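Local coordinates for DNA repair protein RAD7 (Saccharomyces cerevisiae, PDB 5ZB2) that takes part in the global genome repair complex that promotes nucleotide excision repair of damage in nontranscribing DNA, and binds Elc1, at residues S323-N328 and C345-Y350; V270-E275 and E298-R303; V359-I364 and L384-A389; L307-I312 and K333-E338. One frame throughout, in Å; residues are numbered along the deposited sequence.

Interaction 1 (S323-N328 and C345-Y350)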
loop_
_atom_site.group_PDB
_atom_site.type_symbol
_atom_site.label_atom_id
_atom_site.label_comp_id
_atom_site.label_asym_id
_atom_site.label_seq_id
_atom_site.Cartn_x
_atom_site.Cartn_y
_atom_site.Cartn_z
ATOM N N SER A 323 5.551 -36.046 -32.385
ATOM C CA SER A 323 5.766 -35.052 -31.344
ATOM C C SER A 323 4.513 -34.286 -30.942
ATOM O O SER A 323 4.458 -33.787 -29.816
ATOM C CB SER A 323 6.838 -34.048 -31.795
ATOM O OG SER A 323 6.519 -33.499 -33.061
ATOM N N LEU A 324 3.511 -34.188 -31.813
ATOM C CA LEU A 324 2.343 -33.370 -31.517
ATOM C C LEU A 324 1.613 -33.868 -30.273
ATOM O O LEU A 324 1.399 -35.070 -30.094
ATOM C CB LEU A 324 1.386 -33.367 -32.710
ATOM C CG LEU A 324 1.777 -32.487 -33.898
ATOM C CD1 LEU A 324 0.931 -32.824 -35.117
ATOM C CD2 LEU A 324 1.624 -31.016 -33.537
ATOM N N ARG A 325 1.223 -32.922 -29.413
ATOM C CA ARG A 325 0.392 -33.201 -28.249
ATOM C C ARG A 325 -0.996 -32.585 -28.339
ATOM O O ARG A 325 -1.934 -33.120 -27.742
ATOM C CB ARG A 325 1.073 -32.696 -26.969
ATOM C CG ARG A 325 2.549 -33.070 -26.849
ATOM C CD ARG A 325 2.775 -34.566 -26.981
ATOM N NE ARG A 325 4.194 -34.903 -27.097
ATOM C CZ ARG A 325 4.969 -35.307 -26.093
ATOM N NH1 ARG A 325 4.482 -35.438 -24.865
ATOM N NH2 ARG A 325 6.243 -35.585 -26.323
ATOM N N SER A 326 -1.148 -31.476 -29.063
ATOM C CA SER A 326 -2.455 -30.897 -29.337
ATOM C C SER A 326 -2.470 -30.371 -30.764
ATOM O O SER A 326 -1.482 -29.801 -31.235
ATOM C CB SER A 326 -2.805 -29.772 -28.351
ATOM O OG SER A 326 -1.905 -28.690 -28.457
ATOM N N LEU A 327 -3.596 -30.570 -31.446
ATOM C CA LEU A 327 -3.752 -30.188 -32.842
ATOM C C LEU A 327 -5.143 -29.609 -33.034
ATOM O O LEU A 327 -6.130 -30.208 -32.594
ATOM C CB LEU A 327 -3.543 -31.392 -33.768
ATOM C CG LEU A 327 -3.636 -31.136 -35.274
ATOM C CD1 LEU A 327 -2.466 -30.291 -35.757
ATOM C CD2 LEU A 327 -3.692 -32.453 -36.026
ATOM N N ASN A 328 -5.224 -28.455 -33.692
ATOM C CA ASN A 328 -6.480 -27.735 -33.875
ATOM C C ASN A 328 -6.758 -27.597 -35.367
ATOM O O ASN A 328 -6.075 -26.836 -36.061
ATOM C CB ASN A 328 -6.420 -26.365 -33.200
ATOM C CG ASN A 328 -7.737 -25.614 -33.272
ATOM O OD1 ASN A 328 -8.579 -25.877 -34.135
ATOM N ND2 ASN A 328 -7.916 -24.661 -32.365
ATOM N N CYS A 345 -0.808 -40.571 -33.982
ATOM C CA CYS A 345 0.233 -39.924 -33.208
ATOM C C CYS A 345 0.339 -40.562 -31.829
ATOM O O CYS A 345 -0.673 -40.664 -31.121
ATOM C CB CYS A 345 -0.066 -38.428 -33.067
ATOM S SG CYS A 345 -0.465 -37.610 -34.630
ATOM N N PRO A 346 1.534 -40.984 -31.398
ATOM C CA PRO A 346 1.636 -41.640 -30.085
ATOM C C PRO A 346 1.382 -40.710 -28.911
ATOM O O PRO A 346 0.924 -41.177 -27.860
ATOM C CB PRO A 346 3.075 -42.176 -30.075
ATOM C CG PRO A 346 3.815 -41.292 -31.010
ATOM C CD PRO A 346 2.836 -40.912 -32.082
ATOM N N ASN A 347 1.655 -39.413 -29.051
ATOM C CA ASN A 347 1.595 -38.482 -27.930
ATOM C C ASN A 347 0.459 -37.471 -28.035
ATOM O O ASN A 347 0.344 -36.600 -27.167
ATOM C CB ASN A 347 2.930 -37.742 -27.800
ATOM C CG ASN A 347 4.108 -38.685 -27.686
ATOM O OD1 ASN A 347 4.132 -39.565 -26.824
ATOM N ND2 ASN A 347 5.088 -38.518 -28.567
ATOM N N LEU A 348 -0.384 -37.560 -29.060
ATOM C CA LEU A 348 -1.479 -36.613 -29.203
ATOM C C LEU A 348 -2.511 -36.836 -28.104
ATOM O O LEU A 348 -2.948 -37.966 -27.868
ATOM C CB LEU A 348 -2.119 -36.757 -30.583
ATOM C CG LEU A 348 -3.239 -35.777 -30.935
ATOM C CD1 LEU A 348 -2.728 -34.345 -30.922
ATOM C CD2 LEU A 348 -3.824 -36.123 -32.296
ATOM N N THR A 349 -2.892 -35.754 -27.421
ATOM C CA THR A 349 -3.865 -35.823 -26.336
ATOM C C THR A 349 -5.109 -34.981 -26.570
ATOM O O THR A 349 -6.177 -35.343 -26.069
ATOM C CB THR A 349 -3.229 -35.379 -25.008
ATOM O OG1 THR A 349 -2.967 -33.970 -25.046
ATOM C CG2 THR A 349 -1.928 -36.129 -24.755
ATOM N N TYR A 350 -5.005 -33.876 -27.310
ATOM C CA TYR A 350 -6.134 -32.994 -27.575
ATOM C C TYR A 350 -6.258 -32.753 -29.073
ATOM O O TYR A 350 -5.259 -32.502 -29.754
ATOM C CB TYR A 350 -5.978 -31.650 -26.846
ATOM C CG TYR A 350 -7.085 -30.666 -27.156
ATOM C CD1 TYR A 350 -8.291 -30.706 -26.466
ATOM C CD2 TYR A 350 -6.926 -29.701 -28.140
ATOM C CE1 TYR A 350 -9.309 -29.811 -26.748
ATOM C CE2 TYR A 350 -7.939 -28.801 -28.431
ATOM C CZ TYR A 350 -9.126 -28.861 -27.731
ATOM O OH TYR A 350 -10.136 -27.969 -28.015
HETATM O O HOH W 1 2.495 -37.573 -31.156
#

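Interaction 2 (V270-E275 and E298-R303)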
loop_
_atom_site.group_PDB
_atom_site.type_symbol
_atom_site.label_atom_id
_atom_site.label_comp_id
_atom_site.label_asym_id
_atom_site.label_seq_id
_atom_site.Cartn_x
_atom_site.Cartn_y
_atom_site.Cartn_z
ATOM N N VAL A 270 5.967 -24.741 -31.439
ATOM C CA VAL A 270 4.606 -24.218 -31.443
ATOM C C VAL A 270 4.403 -23.430 -32.728
ATOM O O VAL A 270 5.215 -22.562 -33.065
ATOM C CB VAL A 270 4.336 -23.325 -30.217
ATOM C CG1 VAL A 270 2.927 -22.732 -30.279
ATOM C CG2 VAL A 270 4.539 -24.111 -28.930
ATOM N N LEU A 271 3.313 -23.715 -33.436
ATOM C CA LEU A 271 3.002 -23.041 -34.691
ATOM C C LEU A 271 1.504 -22.807 -34.760
ATOM O O LEU A 271 0.723 -23.758 -34.651
ATOM C CB LEU A 271 3.468 -23.862 -35.898
ATOM C CG LEU A 271 3.112 -23.243 -37.254
ATOM C CD1 LEU A 271 3.903 -21.957 -37.474
ATOM C CD2 LEU A 271 3.345 -24.227 -38.391
ATOM N N SER A 272 1.101 -21.554 -34.965
ATOM C CA SER A 272 -0.312 -21.212 -35.063
ATOM C C SER A 272 -0.518 -20.148 -36.130
ATOM O O SER A 272 0.129 -19.097 -36.095
ATOM C CB SER A 272 -0.852 -20.714 -33.715
ATOM O OG SER A 272 -2.188 -20.248 -33.843
ATOM N N LEU A 273 -1.445 -20.409 -37.054
ATOM C CA LEU A 273 -1.730 -19.501 -38.162
ATOM C C LEU A 273 -3.244 -19.354 -38.330
ATOM O O LEU A 273 -3.805 -19.549 -39.401
ATOM C CB LEU A 273 -1.093 -20.005 -39.456
ATOM C CG LEU A 273 0.412 -20.267 -39.450
ATOM C CD1 LEU A 273 0.836 -20.887 -40.773
ATOM C CD2 LEU A 273 1.177 -18.981 -39.195
ATOM N N GLU A 274 -3.929 -18.975 -37.259
ATOM C CA GLU A 274 -5.383 -19.016 -37.246
ATOM C C GLU A 274 -5.987 -17.875 -38.063
ATOM O O GLU A 274 -5.451 -16.765 -38.101
ATOM C CB GLU A 274 -5.884 -18.968 -35.804
ATOM C CG GLU A 274 -5.344 -20.106 -34.944
ATOM C CD GLU A 274 -5.935 -20.117 -33.544
ATOM O OE1 GLU A 274 -6.708 -19.193 -33.211
ATOM O OE2 GLU A 274 -5.627 -21.052 -32.778
ATOM N N GLU A 275 -7.103 -18.173 -38.735
ATOM C CA GLU A 275 -7.923 -17.205 -39.466
ATOM C C GLU A 275 -7.252 -16.661 -40.727
ATOM O O GLU A 275 -7.619 -15.584 -41.204
ATOM C CB GLU A 275 -8.343 -16.034 -38.564
ATOM C CG GLU A 275 -9.413 -16.403 -37.540
ATOM C CD GLU A 275 -9.877 -15.215 -36.719
ATOM O OE1 GLU A 275 -9.578 -14.062 -37.100
ATOM O OE2 GLU A 275 -10.543 -15.435 -35.690
ATOM N N GLU A 298 2.681 -28.249 -30.441
ATOM C CA GLU A 298 1.365 -27.651 -30.570
ATOM C C GLU A 298 1.242 -27.022 -31.946
ATOM O O GLU A 298 2.163 -26.340 -32.408
ATOM C CB GLU A 298 1.142 -26.596 -29.480
ATOM C CG GLU A 298 -0.263 -26.031 -29.418
ATOM C CD GLU A 298 -0.398 -24.960 -28.351
ATOM O OE1 GLU A 298 -0.855 -23.844 -28.678
ATOM O OE2 GLU A 298 -0.029 -25.232 -27.189
ATOM N N CYS A 299 0.105 -27.255 -32.599
ATOM C CA CYS A 299 -0.138 -26.706 -33.926
ATOM C C CYS A 299 -1.621 -26.405 -34.083
ATOM O O CYS A 299 -2.460 -27.247 -33.747
ATOM C CB CYS A 299 0.323 -27.676 -35.014
ATOM S SG CYS A 299 0.121 -27.034 -36.685
ATOM N N SER A 300 -1.938 -25.218 -34.600
ATOM C CA SER A 300 -3.321 -24.816 -34.829
ATOM C C SER A 300 -3.469 -24.175 -36.200
ATOM O O SER A 300 -2.687 -23.292 -36.568
ATOM C CB SER A 300 -3.807 -23.838 -33.759
ATOM O OG SER A 300 -5.114 -23.374 -34.067
ATOM N N PHE A 301 -4.480 -24.621 -36.944
ATOM C CA PHE A 301 -4.881 -24.011 -38.205
ATOM C C PHE A 301 -6.332 -23.540 -38.147
ATOM O O PHE A 301 -7.016 -23.486 -39.171
ATOM C CB PHE A 301 -4.689 -24.985 -39.367
ATOM C CG PHE A 301 -3.273 -25.458 -39.544
ATOM C CD1 PHE A 301 -2.258 -24.560 -39.820
ATOM C CD2 PHE A 301 -2.963 -26.805 -39.452
ATOM C CE1 PHE A 301 -0.953 -24.995 -39.988
ATOM C CE2 PHE A 301 -1.660 -27.247 -39.623
ATOM C CZ PHE A 301 -0.657 -26.342 -39.889
ATOM N N ARG A 302 -6.808 -23.187 -36.952
ATOM C CA ARG A 302 -8.194 -22.773 -36.767
ATOM C C ARG A 302 -8.599 -21.734 -37.803
ATOM O O ARG A 302 -7.976 -20.673 -37.915
ATOM C CB ARG A 302 -8.390 -22.211 -35.355
ATOM C CG ARG A 302 -9.829 -21.794 -35.048
ATOM C CD ARG A 302 -9.972 -21.202 -33.650
ATOM N NE ARG A 302 -9.239 -19.947 -33.532
ATOM C CZ ARG A 302 -9.675 -18.777 -33.987
ATOM N NH1 ARG A 302 -10.853 -18.687 -34.595
ATOM N NH2 ARG A 302 -8.928 -17.691 -33.837
ATOM N N ARG A 303 -9.654 -22.054 -38.554
ATOM C CA ARG A 303 -10.271 -21.143 -39.520
ATOM C C ARG A 303 -9.315 -20.761 -40.649
ATOM O O ARG A 303 -9.415 -19.673 -41.218
ATOM C CB ARG A 303 -10.826 -19.891 -38.833
ATOM C CG ARG A 303 -12.134 -20.152 -38.088
ATOM C CD ARG A 303 -12.853 -18.870 -37.699
ATOM N NE ARG A 303 -13.170 -18.038 -38.857
ATOM C CZ ARG A 303 -14.154 -18.284 -39.718
ATOM N NH1 ARG A 303 -14.927 -19.353 -39.567
ATOM N NH2 ARG A 303 -14.362 -17.463 -40.738
#

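Interaction 3 (V359-I364 and L384-A389)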
loop_
_atom_site.group_PDB
_atom_site.type_symbol
_atom_site.label_atom_id
_atom_site.label_comp_id
_atom_site.label_asym_id
_atom_site.label_seq_id
_atom_site.Cartn_x
_atom_site.Cartn_y
_atom_site.Cartn_z
ATOM N N VAL A 359 -16.061 -35.056 -40.527
ATOM C CA VAL A 359 -15.949 -35.933 -39.364
ATOM C C VAL A 359 -17.273 -36.648 -39.132
ATOM O O VAL A 359 -18.341 -36.022 -39.099
ATOM C CB VAL A 359 -15.523 -35.133 -38.123
ATOM C CG1 VAL A 359 -15.429 -36.037 -36.896
ATOM C CG2 VAL A 359 -14.189 -34.449 -38.364
ATOM N N ASP A 360 -17.209 -37.967 -38.968
ATOM C CA ASP A 360 -18.377 -38.774 -38.631
ATOM C C ASP A 360 -17.940 -39.838 -37.629
ATOM O O ASP A 360 -16.799 -39.843 -37.158
ATOM C CB ASP A 360 -19.017 -39.378 -39.891
ATOM C CG ASP A 360 -18.079 -40.310 -40.647
ATOM O OD1 ASP A 360 -17.159 -40.885 -40.030
ATOM O OD2 ASP A 360 -18.276 -40.476 -41.870
ATOM N N ASP A 361 -18.856 -40.754 -37.308
ATOM C CA ASP A 361 -18.562 -41.777 -36.310
ATOM C C ASP A 361 -17.374 -42.633 -36.730
ATOM O O ASP A 361 -16.541 -43.003 -35.895
ATOM C CB ASP A 361 -19.794 -42.652 -36.078
ATOM C CG ASP A 361 -20.959 -41.875 -35.494
ATOM O OD1 ASP A 361 -20.715 -40.886 -34.769
ATOM O OD2 ASP A 361 -22.119 -42.255 -35.759
ATOM N N SER A 362 -17.280 -42.957 -38.022
ATOM C CA SER A 362 -16.169 -43.771 -38.503
ATOM C C SER A 362 -14.829 -43.092 -38.260
ATOM O O SER A 362 -13.833 -43.769 -37.982
ATOM C CB SER A 362 -16.346 -44.068 -39.993
ATOM O OG SER A 362 -17.548 -44.782 -40.229
ATOM N N VAL A 363 -14.781 -41.763 -38.360
ATOM C CA VAL A 363 -13.532 -41.044 -38.122
ATOM C C VAL A 363 -13.184 -41.068 -36.638
ATOM O O VAL A 363 -12.051 -41.379 -36.255
ATOM C CB VAL A 363 -13.633 -39.604 -38.657
ATOM C CG1 VAL A 363 -12.319 -38.865 -38.451
ATOM C CG2 VAL A 363 -14.015 -39.605 -40.133
ATOM N N ILE A 364 -14.153 -40.735 -35.781
ATOM C CA ILE A 364 -13.927 -40.796 -34.339
ATOM C C ILE A 364 -13.481 -42.194 -33.935
ATOM O O ILE A 364 -12.555 -42.360 -33.131
ATOM C CB ILE A 364 -15.200 -40.368 -33.582
ATOM C CG1 ILE A 364 -15.574 -38.921 -33.929
ATOM C CG2 ILE A 364 -15.023 -40.540 -32.075
ATOM C CD1 ILE A 364 -14.498 -37.888 -33.606
ATOM N N LEU A 384 -22.845 -35.054 -38.153
ATOM C CA LEU A 384 -22.792 -36.466 -38.513
ATOM C C LEU A 384 -22.205 -37.342 -37.411
ATOM O O LEU A 384 -22.071 -38.554 -37.615
ATOM C CB LEU A 384 -21.986 -36.650 -39.804
ATOM C CG LEU A 384 -22.606 -36.174 -41.127
ATOM C CD1 LEU A 384 -23.974 -36.808 -41.374
ATOM C CD2 LEU A 384 -22.694 -34.652 -41.201
ATOM N N VAL A 385 -21.852 -36.771 -36.263
ATOM C CA VAL A 385 -21.418 -37.546 -35.105
ATOM C C VAL A 385 -22.638 -37.790 -34.224
ATOM O O VAL A 385 -23.224 -36.842 -33.689
ATOM C CB VAL A 385 -20.312 -36.818 -34.327
ATOM C CG1 VAL A 385 -19.847 -37.663 -33.149
ATOM C CG2 VAL A 385 -19.135 -36.483 -35.240
ATOM N N THR A 386 -23.014 -39.055 -34.068
ATOM C CA THR A 386 -24.220 -39.441 -33.347
ATOM C C THR A 386 -23.862 -40.027 -31.985
ATOM O O THR A 386 -22.694 -40.087 -31.588
ATOM C CB THR A 386 -25.036 -40.448 -34.162
ATOM O OG1 THR A 386 -24.288 -41.660 -34.320
ATOM C CG2 THR A 386 -25.373 -39.884 -35.528
ATOM N N GLU A 387 -24.899 -40.465 -31.264
ATOM C CA GLU A 387 -24.683 -41.131 -29.984
ATOM C C GLU A 387 -23.911 -42.430 -30.161
ATOM O O GLU A 387 -23.187 -42.854 -29.251
ATOM C CB GLU A 387 -26.025 -41.396 -29.291
ATOM C CG GLU A 387 -26.892 -42.498 -29.912
ATOM C CD GLU A 387 -27.573 -42.070 -31.198
ATOM O OE1 GLU A 387 -27.906 -40.874 -31.326
ATOM O OE2 GLU A 387 -27.777 -42.930 -32.080
ATOM N N LYS A 388 -24.047 -43.071 -31.322
ATOM C CA LYS A 388 -23.378 -44.335 -31.605
ATOM C C LYS A 388 -21.867 -44.190 -31.742
ATOM O O LYS A 388 -21.185 -45.200 -31.949
ATOM C CB LYS A 388 -23.967 -44.942 -32.882
ATOM C CG LYS A 388 -23.629 -46.406 -33.113
ATOM C CD LYS A 388 -24.335 -46.939 -34.350
ATOM C CE LYS A 388 -23.997 -48.398 -34.605
ATOM N NZ LYS A 388 -24.662 -48.920 -35.832
ATOM N N ALA A 389 -21.325 -42.977 -31.630
ATOM C CA ALA A 389 -19.886 -42.771 -31.730
ATOM C C ALA A 389 -19.154 -43.579 -30.665
ATOM O O ALA A 389 -19.248 -43.275 -29.472
ATOM C CB ALA A 389 -19.544 -41.286 -31.599
HETATM O O HOH W 2 -21.741 -41.217 -38.586
#

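Interaction 4 (L307-I312 and K333-E338)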
loop_
_atom_site.group_PDB
_atom_site.type_symbol
_atom_site.label_atom_id
_atom_site.label_comp_id
_atom_site.label_asym_id
_atom_site.label_seq_id
_atom_site.Cartn_x
_atom_site.Cartn_y
_atom_site.Cartn_z
ATOM N N LEU A 307 -7.504 -24.889 -46.182
ATOM C CA LEU A 307 -6.554 -25.980 -46.009
ATOM C C LEU A 307 -7.236 -27.335 -46.139
ATOM O O LEU A 307 -8.280 -27.586 -45.525
ATOM C CB LEU A 307 -5.859 -25.865 -44.656
ATOM C CG LEU A 307 -5.087 -24.569 -44.424
ATOM C CD1 LEU A 307 -4.340 -24.657 -43.102
ATOM C CD2 LEU A 307 -4.126 -24.251 -45.567
ATOM N N GLY A 308 -6.621 -28.211 -46.935
ATOM C CA GLY A 308 -7.138 -29.539 -47.194
ATOM C C GLY A 308 -6.182 -30.645 -46.786
ATOM O O GLY A 308 -5.241 -30.420 -46.017
ATOM N N ASP A 309 -6.412 -31.847 -47.320
ATOM C CA ASP A 309 -5.754 -33.044 -46.800
ATOM C C ASP A 309 -4.234 -32.939 -46.877
ATOM O O ASP A 309 -3.531 -33.239 -45.906
ATOM C CB ASP A 309 -6.241 -34.278 -47.563
ATOM C CG ASP A 309 -7.719 -34.556 -47.351
ATOM O OD1 ASP A 309 -8.280 -34.088 -46.342
ATOM O OD2 ASP A 309 -8.324 -35.246 -48.196
ATOM N N MET A 310 -3.700 -32.530 -48.031
ATOM C CA MET A 310 -2.263 -32.662 -48.249
ATOM C C MET A 310 -1.456 -31.813 -47.276
ATOM O O MET A 310 -0.360 -32.215 -46.867
ATOM C CB MET A 310 -1.908 -32.299 -49.692
ATOM C CG MET A 310 -2.147 -33.427 -50.687
ATOM S SD MET A 310 -1.286 -34.959 -50.255
ATOM C CE MET A 310 0.422 -34.422 -50.319
ATOM N N ALA A 311 -1.966 -30.641 -46.896
ATOM C CA ALA A 311 -1.280 -29.837 -45.892
ATOM C C ALA A 311 -1.099 -30.622 -44.596
ATOM O O ALA A 311 -0.011 -30.629 -44.006
ATOM C CB ALA A 311 -2.056 -28.547 -45.638
ATOM N N ILE A 312 -2.156 -31.306 -44.149
ATOM C CA ILE A 312 -2.100 -32.042 -42.889
ATOM C C ILE A 312 -1.253 -33.300 -43.036
ATOM O O ILE A 312 -0.512 -33.675 -42.118
ATOM C CB ILE A 312 -3.524 -32.382 -42.409
ATOM C CG1 ILE A 312 -4.389 -31.118 -42.333
ATOM C CG2 ILE A 312 -3.484 -33.084 -41.054
ATOM C CD1 ILE A 312 -3.799 -30.003 -41.501
ATOM N N LYS A 333 -13.101 -27.040 -43.464
ATOM C CA LYS A 333 -14.185 -27.684 -44.193
ATOM C C LYS A 333 -13.691 -28.500 -45.380
ATOM O O LYS A 333 -14.422 -29.372 -45.859
ATOM C CB LYS A 333 -15.175 -26.627 -44.683
ATOM C CG LYS A 333 -16.629 -26.932 -44.360
ATOM C CD LYS A 333 -16.940 -26.696 -42.888
ATOM C CE LYS A 333 -18.434 -26.794 -42.616
ATOM N NZ LYS A 333 -18.766 -26.520 -41.191
ATOM N N GLU A 334 -12.475 -28.240 -45.866
ATOM C CA GLU A 334 -11.973 -28.930 -47.047
ATOM C C GLU A 334 -11.379 -30.297 -46.741
ATOM O O GLU A 334 -11.161 -31.077 -47.673
ATOM C CB GLU A 334 -10.921 -28.073 -47.750
ATOM C CG GLU A 334 -11.464 -26.775 -48.319
ATOM C CD GLU A 334 -12.552 -27.003 -49.348
ATOM O OE1 GLU A 334 -12.412 -27.937 -50.167
ATOM O OE2 GLU A 334 -13.553 -26.256 -49.328
ATOM N N LEU A 335 -11.118 -30.611 -45.479
ATOM C CA LEU A 335 -10.552 -31.911 -45.153
ATOM C C LEU A 335 -11.529 -33.025 -45.511
ATOM O O LEU A 335 -12.749 -32.840 -45.512
ATOM C CB LEU A 335 -10.197 -31.984 -43.666
ATOM C CG LEU A 335 -9.108 -31.023 -43.182
ATOM C CD1 LEU A 335 -8.955 -31.114 -41.674
ATOM C CD2 LEU A 335 -7.777 -31.309 -43.878
ATOM N N THR A 336 -10.977 -34.187 -45.828
ATOM C CA THR A 336 -11.748 -35.398 -46.056
ATOM C C THR A 336 -11.257 -36.470 -45.089
ATOM O O THR A 336 -10.362 -36.239 -44.273
ATOM C CB THR A 336 -11.628 -35.882 -47.507
ATOM O OG1 THR A 336 -10.377 -36.552 -47.694
ATOM C CG2 THR A 336 -11.736 -34.717 -48.490
ATOM N N LYS A 337 -11.847 -37.662 -45.198
ATOM C CA LYS A 337 -11.477 -38.749 -44.299
ATOM C C LYS A 337 -10.019 -39.153 -44.478
ATOM O O LYS A 337 -9.392 -39.644 -43.533
ATOM C CB LYS A 337 -12.397 -39.946 -44.531
ATOM C CG LYS A 337 -12.225 -41.070 -43.527
ATOM C CD LYS A 337 -13.274 -42.150 -43.739
ATOM C CE LYS A 337 -13.224 -43.214 -42.655
ATOM N NZ LYS A 337 -14.255 -44.266 -42.874
ATOM N N GLU A 338 -9.457 -38.939 -45.670
ATOM C CA GLU A 338 -8.087 -39.367 -45.930
ATOM C C GLU A 338 -7.091 -38.649 -45.028
ATOM O O GLU A 338 -6.075 -39.235 -44.637
ATOM C CB GLU A 338 -7.734 -39.132 -47.401
ATOM C CG GLU A 338 -6.378 -39.691 -47.817
ATOM C CD GLU A 338 -6.312 -41.203 -47.717
ATOM O OE1 GLU A 338 -7.380 -41.835 -47.563
ATOM O OE2 GLU A 338 -5.195 -41.756 -47.792
HETATM O O HOH W 3 -10.536 -26.232 -44.963
HETATM O O HOH W 4 -8.747 -32.103 -49.133
#

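Interaction 1 (S323-N328 and C345-Y350)
The carbonyl oxygen of Arg325 is gripped by three donors of the 345-350 segment. Thr349 N reaches Arg325 O at 2.8 Å over a nearly straight bond (167°), Thr349 OG1 adds a second bond of 3.0 Å to Arg325 O, and Tyr350 N a third of 3.2 Å. The hydroxyl of Thr349 can turn back to this oxygen because OG1 sits between the backbone N and the carbonyl carbon (chi1 70°). One step on, Leu327 N donates to Tyr350 O at 3.1 Å, and Ser326 pairs with Tyr350 in a parallel bridge. A water links Leu324 O to Asn347 N. Arg325 and Asn347 run side by side and point the same way: Asn347 CB lies over one face of the guanidinium, offset toward its rim, 3.2 Å from Arg325 NE, while NE bonds Ser323 O within its own segment at 3.0 Å. On the buried side, Leu348 CD1 tucks under the Arg325 carbonyl and touches Leu327 CB at 4.2 Å. The contact joins successive strands of the leucine-rich-repeat solenoid: strand 298-300 flanks 326-328 along its other edge, while Leu324 and Cys345 pack against Leu316 of helix 309-320.

Interaction 2 (V270-E275 and E298-R303)
Two neighbouring parallel strands of the leucine-rich-repeat solenoid, 270-272 and 298-300, continue into a salt-bridge network of Glu274, Glu275 and Arg302. Glu274 OE1 takes both bonds of a side-on grip, from Arg302 NE at 2.7 Å and Arg302 NH2 at 2.8 Å. The carboxylate and guanidinium planes stand almost perpendicular (87°), and both nitrogens approach from the same face of the carboxylate, NE from well above its plane. The other oxygen, Glu274 OE2, accepts from Ser300 OG at 2.7 Å on its anti side, so the carboxylate is held at both ends and its rotation is fixed. Arg302 can serve both glutamates because its chain, extended as far as CD, bends at chi3 (65°) and lays the edge of the guanidinium between them; Glu275 OE2 completes the network with weak bonds to NH2 and NH1.

This lies just beyond the strands of the solenoid's concave side; here helix 281-290 lies between the two in the chain. Leu271 N bonds Glu298 O, Ser300 N bonds Leu271 O at 3.0 Å, and Leu273 N bonds Ser300 O. Past the strands the pairing resumes with Glu275 N on Arg302 O at 2.8 Å. Leu271 and Cys299 face the buried side, where Cys299 meets Leu315 of helix 309-320. On the opposite face lie Val270, Ser272, Glu298 and Ser300; Val270 CG2 touches Glu298 CB at 4.2 Å, and Ser272 OG is bonded to Asn244. A bound glycerol, probably from the crystallisation liquor, lies about 4 Å from the Arg302 side chain.

Interaction 3 (V359-I364 and L384-A389)
The carboxylate of Asp361 presents the syn sides of its two oxygens to Thr386. Asp361 OD1 receives Thr386 N at 3.0 Å through its syn lone pair, with an angle of 156° at the hydrogen, and Asp361 OD2 receives Thr386 OG1 at 2.7 Å, 17° out of the carboxylate plane. Ala389 CB lies over one face of the carboxylate, 3.4 Å from Asp361 OD1, whereas Val385 CG1 sits beside Asp361 OD1 at 3.7 Å, close to the plane. A chi1 of 64° folds OG1 back over the Thr386 backbone and brings it to OD2. Thr386 also opens a type I turn that closes at Ala389. Deeper in, Val359 CG1 meets Val385 CG2 at 4.1 Å. Nearer the surface, Leu384 CB rests on Val359 O at 3.8 Å. A water accepts from Asp361 N and donates to Leu384 O.

Asp360 caps helix 361-370, its OD1 taking Val363 N at 3.0 Å, while the next residue, Asp361, reaches across to the loop. With a backbone N-H on one oxygen and a hydroxyl on the other, the Asp361 carboxylate is held against Thr386, and the donors would probably favour its ionised form. The 384-389 loop is thereby tied to the start of the last helix.

Interaction 4 (L307-I312 and K333-E338)
Leu307 O lies 3.5 Å from Glu334 CB, and a water bridges the same oxygen to Glu334 N. Gly308, the N-cap residue of helix 309-320, follows: its carbonyl carbon is met by Leu335 CD2 at 3.4 Å, and its CA comes near Glu334 CB. Asp309, the first residue of the helix, carries the polar part of the contact. With CG anti to the carbonyl carbon (chi1 -65°), its carboxylate reaches across to Thr336, the two side chains crossing at about a right angle. Thr336 N donates to Asp309 OD1 at 2.7 Å along a nearly straight line (168°) on the syn lone pair. Thr336 OG1 bonds Asp309 OD2 at 2.5 Å, shorter than expected, so the exact length is doubtful. A second water joins Asp309 N to Glu334 O.

This is a link between the N-terminal ends of consecutive helices on the convex side of a leucine-rich-repeat solenoid. Thr336 is itself the N-cap of helix 337-341, its OG1 accepting Glu338 N at 3.3 Å, and one hydroxyl appears to serve both the cap and the bond to the preceding helix. Farther along the first segment, Ile312 turns inward and its CG1 meets Leu335 CD2 at 3.7 Å, also at about a right angle. Phe301 lies against both Leu307 and Ile312, while Leu284 of helix 281-290 packs on Leu307.

In the fold
All four contacts fall in the C-terminal half of this chain, the leucine-rich-repeat, C-terminal piece of Rad7. Interactions 1 and 2, about 13 Å apart between centres, belong to consecutive strands: Asn328 N is 3.0 Å from Cys299 O, and Asn328 O 2.9 Å from Phe301 N, probable hydrogen bonds. Interaction 4, at the helix starts, lies about 15 Å from interaction 2 between centres and touches it through Phe301 CB on Leu307 CD1 at 3.8 Å. Interaction 3 repeats its Asp-to-Thr pairing two helices on, about 18 Å away between centres, where Lys337 NZ packs on Ser362 CB at 3.6 Å. The polyether pockets, in the N-terminal part of the chain, involve none of these segments.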